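Local coordinates for protein beta-D-glucoside glucohydrolase (PDB 4I8D) that probably hydrolyses terminal, non-reducing beta-D-glucosyl residues, releasing beta-D-glucose in cellulose degradation, at residues A616-D621 / F670-R675. Sequence-based numbering, arbitrary orientation.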
loop_
_atom_site.group_PDB
_atom_site.type_symbol
_atom_site.label_atom_id
_atom_site.label_comp_id
_atom_site.label_asym_id
_atom_site.label_seq_id
_atom_site.Cartn_x
_atom_site.Cartn_y
_atom_site.Cartn_z
ATOM N N ALA A 616 22.193 2.929 15.117
ATOM C CA ALA A 616 23.195 3.510 14.239
ATOM C C ALA A 616 22.597 4.664 13.445
ATOM O O ALA A 616 21.371 4.791 13.350
ATOM C CB ALA A 616 23.752 2.446 13.302
ATOM N N THR A 617 23.462 5.499 12.877
ATOM C CA THR A 617 23.020 6.625 12.052
ATOM C C THR A 617 23.932 6.834 10.851
ATOM O O THR A 617 25.158 6.820 10.980
ATOM C CB THR A 617 22.910 7.928 12.870
ATOM O OG1 THR A 617 21.744 7.861 13.703
ATOM C CG2 THR A 617 22.797 9.147 11.955
ATOM N N VAL A 618 23.316 7.025 9.688
ATOM C CA VAL A 618 24.051 7.231 8.445
ATOM C C VAL A 618 23.652 8.570 7.818
ATOM O O VAL A 618 22.479 8.946 7.821
ATOM C CB VAL A 618 23.833 6.060 7.454
ATOM C CG1 VAL A 618 24.798 6.154 6.284
ATOM C CG2 VAL A 618 23.994 4.721 8.158
ATOM N N THR A 619 24.642 9.262 7.264
ATOM C CA THR A 619 24.511 10.640 6.811
ATOM C C THR A 619 25.151 10.817 5.437
ATOM O O THR A 619 26.218 10.266 5.177
ATOM C CB THR A 619 25.217 11.588 7.818
ATOM O OG1 THR A 619 24.386 11.758 8.972
ATOM C CG2 THR A 619 25.548 12.957 7.207
ATOM N N VAL A 620 24.509 11.607 4.581
ATOM C CA VAL A 620 25.081 12.018 3.301
ATOM C C VAL A 620 24.541 13.406 2.947
ATOM O O VAL A 620 23.424 13.760 3.335
ATOM C CB VAL A 620 24.797 10.980 2.170
ATOM C CG1 VAL A 620 23.304 10.704 2.015
ATOM C CG2 VAL A 620 25.401 11.416 0.838
ATOM N N ASP A 621 25.344 14.190 2.231
ATOM C CA ASP A 621 24.940 15.509 1.754
ATOM C C ASP A 621 24.504 15.472 0.295
ATOM O O ASP A 621 25.247 15.001 -0.578
ATOM C CB ASP A 621 26.076 16.519 1.936
ATOM C CG ASP A 621 26.126 17.109 3.345
ATOM O OD1 ASP A 621 25.365 16.648 4.235
ATOM O OD2 ASP A 621 26.931 18.043 3.563
ATOM N N PHE A 670 19.707 8.928 7.979
ATOM C CA PHE A 670 19.090 7.598 8.036
ATOM C C PHE A 670 19.252 6.968 9.418
ATOM O O PHE A 670 20.362 6.622 9.831
ATOM C CB PHE A 670 19.657 6.655 6.959
ATOM C CG PHE A 670 19.715 7.255 5.583
ATOM C CD1 PHE A 670 18.552 7.516 4.868
ATOM C CD2 PHE A 670 20.938 7.547 4.994
ATOM C CE1 PHE A 670 18.608 8.066 3.593
ATOM C CE2 PHE A 670 21.004 8.092 3.721
ATOM C CZ PHE A 670 19.838 8.353 3.018
ATOM N N ASN A 671 18.138 6.818 10.126
ATOM C CA ASN A 671 18.168 6.205 11.441
ATOM C C ASN A 671 17.960 4.703 11.379
ATOM O O ASN A 671 16.924 4.216 10.912
ATOM C CB ASN A 671 17.167 6.880 12.379
ATOM C CG ASN A 671 17.553 8.316 12.704
ATOM O OD1 ASN A 671 18.740 8.648 12.832
ATOM N ND2 ASN A 671 16.550 9.180 12.839
ATOM N N ILE A 672 18.970 3.977 11.846
ATOM C CA ILE A 672 18.976 2.525 11.787
ATOM C C ILE A 672 18.443 1.951 13.094
ATOM O O ILE A 672 19.104 2.046 14.123
ATOM C CB ILE A 672 20.407 1.975 11.542
ATOM C CG1 ILE A 672 21.193 2.833 10.533
ATOM C CG2 ILE A 672 20.373 0.503 11.147
ATOM C CD1 ILE A 672 20.646 2.837 9.121
ATOM N N ARG A 673 17.248 1.366 13.054
ATOM C CA ARG A 673 16.707 0.642 14.207
ATOM C C ARG A 673 17.479 -0.670 14.333
ATOM O O ARG A 673 18.255 -1.014 13.442
ATOM C CB ARG A 673 15.200 0.401 14.056
ATOM C CG ARG A 673 14.388 1.662 13.761
ATOM C CD ARG A 673 12.988 1.353 13.232
ATOM N NE ARG A 673 13.013 0.554 12.000
ATOM C CZ ARG A 673 11.950 0.281 11.242
ATOM N NH1 ARG A 673 10.750 0.740 11.569
ATOM N NH2 ARG A 673 12.088 -0.462 10.147
ATOM N N ARG A 674 17.305 -1.387 15.442
ATOM C CA ARG A 674 18.060 -2.620 15.653
ATOM C C ARG A 674 17.655 -3.680 14.633
ATOM O O ARG A 674 18.515 -4.346 14.041
ATOM C CB ARG A 674 17.895 -3.154 17.079
ATOM C CG ARG A 674 18.864 -4.290 17.416
ATOM C CD ARG A 674 18.702 -4.798 18.844
ATOM N NE ARG A 674 19.195 -6.166 19.008
ATOM C CZ ARG A 674 20.475 -6.507 19.160
ATOM N NH1 ARG A 674 21.431 -5.581 19.168
ATOM N NH2 ARG A 674 20.802 -7.787 19.299
ATOM N N ARG A 675 16.343 -3.813 14.435
ATOM C CA ARG A 675 15.783 -4.732 13.451
ATOM C C ARG A 675 16.428 -4.509 12.081
ATOM O O ARG A 675 16.741 -5.467 11.390
ATOM C CB ARG A 675 14.245 -4.619 13.399
ATOM C CG ARG A 675 13.687 -3.312 12.834
ATOM C CD ARG A 675 12.271 -3.029 13.310
ATOM N NE ARG A 675 11.312 -4.078 12.967
ATOM C CZ ARG A 675 10.365 -3.985 12.027
ATOM N NH1 ARG A 675 10.217 -2.882 11.293
ATOM N NH2 ARG A 675 9.547 -5.005 11.826
#
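Val618 and Phe670 form an antiparallel hydrogen-bonded pair. Phe670 N donates to Val618 O at 2.8 Å, with an N-H...O angle of 172°. Val618 N returns a bond to Phe670 O at 3.0 Å. At the next such pair, Ile672 N reaches Ala616 O at 2.9 Å, while the reverse bond from Ala616 N to Ile672 O is weak. Between them lies the non-hydrogen-bonded pair of Thr617 and Asn671.

These strands belong to the fibronectin type III-like domain of this family 3 glycosidase. Strand 614-624 is the middle one of a three-stranded antiparallel sheet, with 583-592 along its other edge. Val618, Val620 and Phe670 turn to the face that packs on Ile696 and Val698 of strand 692-699, in the second sheet of the sandwich.

On that face the contacts are apolar. Ala616 CB lies 3.8 Å from Ile672 CG1. Val618 CG2 approaches Ile672 CD1 at 4.0 Å. Phe670 CD2 lies 4.1 Å from Val618 CB. The Phe670 ring has CG anti to its carbonyl carbon (chi1 -48°), which carries CE2 to within 3.9 Å of Val620 CG1. With an alanine in place of Phe670, a gap would probably open beside Val618, Val620 and Val698.

On the opposite face, Thr617 and Asn671 lie alongside each other. Thr617 OG1 is 3.2 Å from Asn671 OD1.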